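Local coordinates for transcription antitermination protein NusB (Aquifex aeolicus, PDB 3R2C), which probably serves in transcription antitermination of ribosomal RNA genes by binding specifically to the boxA sequence of their operons, at residues R8-L13 and E45-L50. Numbering follows the deposited sequence.
Sequences RDTAFL and EYAKKL. With nucleotides of chain E.
Arg8 NH1 donates a hydrogen bond of 2.9 Å to O6 of G1 of chain E, nearly straight at 161°, with the guanine carbonyl lying at the edge of the guanidinium. Three carboxylates hold that cation: Asp106 at NH1, Glu91 at NE and Glu99 at NH2. An arginine suits the place because it has N-H groups enough for the carboxylates and the base. Its side chain runs extended from CG to NE, carrying the charge out toward the RNA while CG packs 3.9 Å from Leu50 CD1. Tyr46 OH bonds to Glu91, which links helix 41-56 to one of the carboxylates that Arg8 bridges. A leucine in place of Arg8 would probably lose the guanine bond and leave the three carboxylates without their shared cation. Between the two helices, small residues allow a close approach: Ala11 CB meets Leu50 CB at 3.7 Å, and Ala47 CB lies 3.8 Å from Thr10 CG2, whose hydroxyl turns instead to Lys36. The axes of segments 8-13 and 45-50 come within 8.3 Å, crossing at -39°, and Leu87 covers Ala11 and Leu50. Such close alanine-lined packing of helices 3-21 and 41-56 belongs to the all-helical NusB fold, here bearing an RNA-contacting arginine.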
ATOM      1  N   ARG A   8     -11.629   1.265   4.353  1.00 14.56           N
ATOM      2  CA  ARG A   8     -10.631   0.264   3.966  1.00 17.99           C
ATOM      3  C   ARG A   8      -9.672   0.807   2.905  1.00 16.00           C
ATOM      4  O   ARG A   8      -8.474   0.519   2.941  1.00 16.91           O
ATOM      5  CB  ARG A   8     -11.325  -1.007   3.472  1.00 12.27           C
ATOM      6  CG  ARG A   8     -11.995  -1.754   4.612  1.00 12.63           C
ATOM      7  CD  ARG A   8     -12.950  -2.854   4.127  1.00 15.08           C
ATOM      8  NE  ARG A   8     -13.713  -3.391   5.255  1.00 15.52           N
ATOM      9  CZ  ARG A   8     -15.037  -3.522   5.285  1.00 16.71           C
ATOM     10  NH1 ARG A   8     -15.777  -3.204   4.216  1.00 14.98           N
ATOM     11  NH2 ARG A   8     -15.624  -3.995   6.375  1.00 12.43           N
ATOM     12  N   ASP A   9     -10.183   1.597   1.965  1.00 11.76           N
ATOM     13  CA  ASP A   9      -9.296   2.246   1.004  1.00 17.25           C
ATOM     14  C   ASP A   9      -8.312   3.204   1.710  1.00 15.14           C
ATOM     15  O   ASP A   9      -7.106   3.199   1.432  1.00 11.01           O
ATOM     16  CB  ASP A   9     -10.094   3.001  -0.061  1.00 18.40           C
ATOM     17  CG  ASP A   9      -9.191   3.813  -0.996  1.00 32.84           C
ATOM     18  OD1 ASP A   9      -8.578   3.211  -1.904  1.00 27.81           O
ATOM     19  OD2 ASP A   9      -9.074   5.046  -0.817  1.00 32.04           O
ATOM     20  N   THR A  10      -8.816   4.012   2.635  1.00 14.67           N
ATOM     21  CA  THR A  10      -7.942   4.906   3.400  1.00 15.29           C
ATOM     22  C   THR A  10      -6.861   4.125   4.134  1.00 14.49           C
ATOM     23  O   THR A  10      -5.678   4.468   4.067  1.00 16.48           O
ATOM     24  CB  THR A  10      -8.757   5.722   4.418  1.00 15.86           C
ATOM     25  OG1 THR A  10      -9.685   6.552   3.707  1.00 15.76           O
ATOM     26  CG2 THR A  10      -7.849   6.584   5.283  1.00 17.94           C
ATOM     27  N   ALA A  11      -7.271   3.076   4.841  1.00 11.04           N
ATOM     28  CA  ALA A  11      -6.353   2.289   5.646  1.00 12.71           C
ATOM     29  C   ALA A  11      -5.314   1.604   4.754  1.00 16.12           C
ATOM     30  O   ALA A  11      -4.120   1.577   5.086  1.00 13.72           O
ATOM     31  CB  ALA A  11      -7.120   1.246   6.462  1.00 13.21           C
ATOM     32  N   PHE A  12      -5.760   1.059   3.619  1.00 13.60           N
ATOM     33  CA  PHE A  12      -4.822   0.449   2.672  1.00  9.45           C
ATOM     34  C   PHE A  12      -3.763   1.458   2.196  1.00 11.71           C
ATOM     35  O   PHE A  12      -2.561   1.148   2.158  1.00 13.98           O
ATOM     36  CB  PHE A  12      -5.541  -0.121   1.447  1.00  7.96           C
ATOM     37  CG  PHE A  12      -4.604  -0.411   0.312  1.00 13.78           C
ATOM     38  CD1 PHE A  12      -3.883  -1.592   0.288  1.00 10.77           C
ATOM     39  CD2 PHE A  12      -4.426   0.513  -0.718  1.00 15.81           C
ATOM     40  CE1 PHE A  12      -2.987  -1.856  -0.751  1.00 17.10           C
ATOM     41  CE2 PHE A  12      -3.544   0.260  -1.751  1.00 16.36           C
ATOM     42  CZ  PHE A  12      -2.814  -0.932  -1.763  1.00 17.59           C
ATOM     43  N   LEU A  13      -4.204   2.660   1.840  1.00 12.31           N
ATOM     44  CA  LEU A  13      -3.290   3.691   1.354  1.00 12.67           C
ATOM     45  C   LEU A  13      -2.253   4.024   2.414  1.00 18.34           C
ATOM     46  O   LEU A  13      -1.077   4.254   2.096  1.00 15.16           O
ATOM     47  CB  LEU A  13      -4.052   4.962   0.941  1.00 14.94           C
ATOM     48  CG  LEU A  13      -4.976   4.755  -0.271  1.00 27.15           C
ATOM     49  CD1 LEU A  13      -5.701   6.040  -0.665  1.00 30.83           C
ATOM     50  CD2 LEU A  13      -4.195   4.206  -1.470  1.00 28.79           C
ATOM     51  N   GLU A  45     -13.027   7.382  11.818  1.00 18.03           N
ATOM     52  CA  GLU A  45     -12.765   6.588  13.006  1.00 17.35           C
ATOM     53  C   GLU A  45     -12.536   5.119  12.658  1.00 18.12           C
ATOM     54  O   GLU A  45     -11.678   4.472  13.254  1.00 18.15           O
ATOM     55  CB  GLU A  45     -13.894   6.755  14.029  1.00 23.08           C
ATOM     56  CG  GLU A  45     -13.834   8.131  14.699  1.00 28.44           C
ATOM     57  CD  GLU A  45     -14.664   8.223  15.962  1.00 48.31           C
ATOM     58  OE1 GLU A  45     -15.407   7.266  16.269  1.00 59.23           O
ATOM     59  OE2 GLU A  45     -14.569   9.265  16.647  1.00 59.82           O
ATOM     60  N   TYR A  46     -13.267   4.595  11.682  1.00 14.09           N
ATOM     61  CA  TYR A  46     -13.069   3.199  11.308  1.00 13.79           C
ATOM     62  C   TYR A  46     -11.706   3.008  10.616  1.00 13.73           C
ATOM     63  O   TYR A  46     -10.995   2.051  10.908  1.00 15.08           O
ATOM     64  CB  TYR A  46     -14.203   2.686  10.421  1.00 15.70           C
ATOM     65  CG  TYR A  46     -14.266   1.173  10.411  1.00 23.60           C
ATOM     66  CD1 TYR A  46     -14.711   0.483  11.531  1.00 34.50           C
ATOM     67  CD2 TYR A  46     -13.846   0.431   9.301  1.00 17.11           C
ATOM     68  CE1 TYR A  46     -14.764  -0.894  11.553  1.00 34.88           C
ATOM     69  CE2 TYR A  46     -13.895  -0.961   9.311  1.00 17.62           C
ATOM     70  CZ  TYR A  46     -14.361  -1.614  10.448  1.00 32.70           C
ATOM     71  OH  TYR A  46     -14.422  -2.991  10.507  1.00 31.70           O
ATOM     72  N   ALA A  47     -11.358   3.912   9.701  1.00 14.97           N
ATOM     73  CA  ALA A  47     -10.036   3.902   9.077  1.00 14.29           C
ATOM     74  C   ALA A  47      -8.927   3.960  10.132  1.00 15.05           C
ATOM     75  O   ALA A  47      -7.924   3.241  10.032  1.00 14.60           O
ATOM     76  CB  ALA A  47      -9.889   5.077   8.110  1.00 13.62           C
ATOM     77  N   LYS A  48      -9.089   4.828  11.127  1.00 13.68           N
ATOM     78  CA  LYS A  48      -8.060   4.998  12.153  1.00 18.05           C
ATOM     79  C   LYS A  48      -7.879   3.690  12.943  1.00 16.78           C
ATOM     80  O   LYS A  48      -6.755   3.303  13.286  1.00 19.00           O
ATOM     81  CB  LYS A  48      -8.438   6.139  13.096  1.00 21.16           C
ATOM     82  CG  LYS A  48      -7.420   6.449  14.193  1.00 30.32           C
ATOM     83  CD  LYS A  48      -7.977   7.510  15.142  1.00 52.42           C
ATOM     84  CE  LYS A  48      -6.892   8.430  15.695  1.00 76.37           C
ATOM     85  NZ  LYS A  48      -7.359   9.851  15.785  1.00 75.50           N
ATOM     86  N   LYS A  49      -8.988   3.008  13.204  1.00 14.00           N
ATOM     87  CA  LYS A  49      -8.965   1.751  13.944  1.00 15.72           C
ATOM     88  C   LYS A  49      -8.316   0.614  13.134  1.00 15.92           C
ATOM     89  O   LYS A  49      -7.543  -0.170  13.684  1.00 18.27           O
ATOM     90  CB  LYS A  49     -10.373   1.358  14.373  1.00 16.80           C
ATOM     91  CG  LYS A  49     -10.407   0.176  15.337  1.00 35.83           C
ATOM     92  CD  LYS A  49     -11.698   0.168  16.123  1.00 50.44           C
ATOM     93  CE  LYS A  49     -12.877   0.059  15.195  1.00 58.33           C
ATOM     94  NZ  LYS A  49     -12.812  -1.210  14.431  1.00 62.72           N
ATOM     95  N   LEU A  50      -8.613   0.539  11.836  1.00 13.00           N
ATOM     96  CA  LEU A  50      -7.971  -0.441  10.954  1.00 12.78           C
ATOM     97  C   LEU A  50      -6.470  -0.229  10.935  1.00 15.95           C
ATOM     98  O   LEU A  50      -5.710  -1.182  11.089  1.00 15.74           O
ATOM     99  CB  LEU A  50      -8.492  -0.332   9.520  1.00 12.85           C
ATOM    100  CG  LEU A  50      -9.949  -0.735   9.321  1.00 16.48           C
ATOM    101  CD1 LEU A  50     -10.438  -0.313   7.912  1.00 12.05           C
ATOM    102  CD2 LEU A  50     -10.102  -2.230   9.535  1.00 16.64           C
TER
ATOM    103  O5'   G E   1     -26.034  -1.188   1.595  1.00 41.05           O
ATOM    104  C5'   G E   1     -25.800  -0.734   0.266  1.00 38.90           C
ATOM    105  C4'   G E   1     -25.034  -1.752  -0.539  1.00 32.39           C
ATOM    106  O4'   G E   1     -23.681  -1.867  -0.005  1.00 32.93           O
ATOM    107  C3'   G E   1     -25.598  -3.167  -0.510  1.00 30.71           C
ATOM    108  O3'   G E   1     -25.188  -3.819  -1.708  1.00 40.13           O
ATOM    109  C2'   G E   1     -24.855  -3.763   0.689  1.00 30.14           C
ATOM    110  O2'   G E   1     -24.840  -5.174   0.755  1.00 29.76           O
ATOM    111  C1'   G E   1     -23.460  -3.184   0.453  1.00 25.42           C
ATOM    112  N9    G E   1     -22.600  -3.113   1.633  1.00 27.17           N
ATOM    113  C8    G E   1     -22.848  -2.927   2.976  1.00 24.56           C
ATOM    114  N7    G E   1     -21.741  -2.894   3.684  1.00 23.63           N
ATOM    115  C5    G E   1     -20.721  -3.057   2.755  1.00 21.75           C
ATOM    116  C6    G E   1     -19.300  -3.119   2.887  1.00 24.15           C
ATOM    117  O6    G E   1     -18.635  -3.037   3.911  1.00 24.72           O
ATOM    118  N1    G E   1     -18.651  -3.292   1.666  1.00 21.86           N
ATOM    119  C2    G E   1     -19.300  -3.408   0.462  1.00 29.14           C
ATOM    120  N2    G E   1     -18.559  -3.580  -0.636  1.00 26.10           N
ATOM    121  N3    G E   1     -20.610  -3.366   0.330  1.00 28.09           N
ATOM    122  C4    G E   1     -21.244  -3.192   1.500  1.00 26.72           C
TER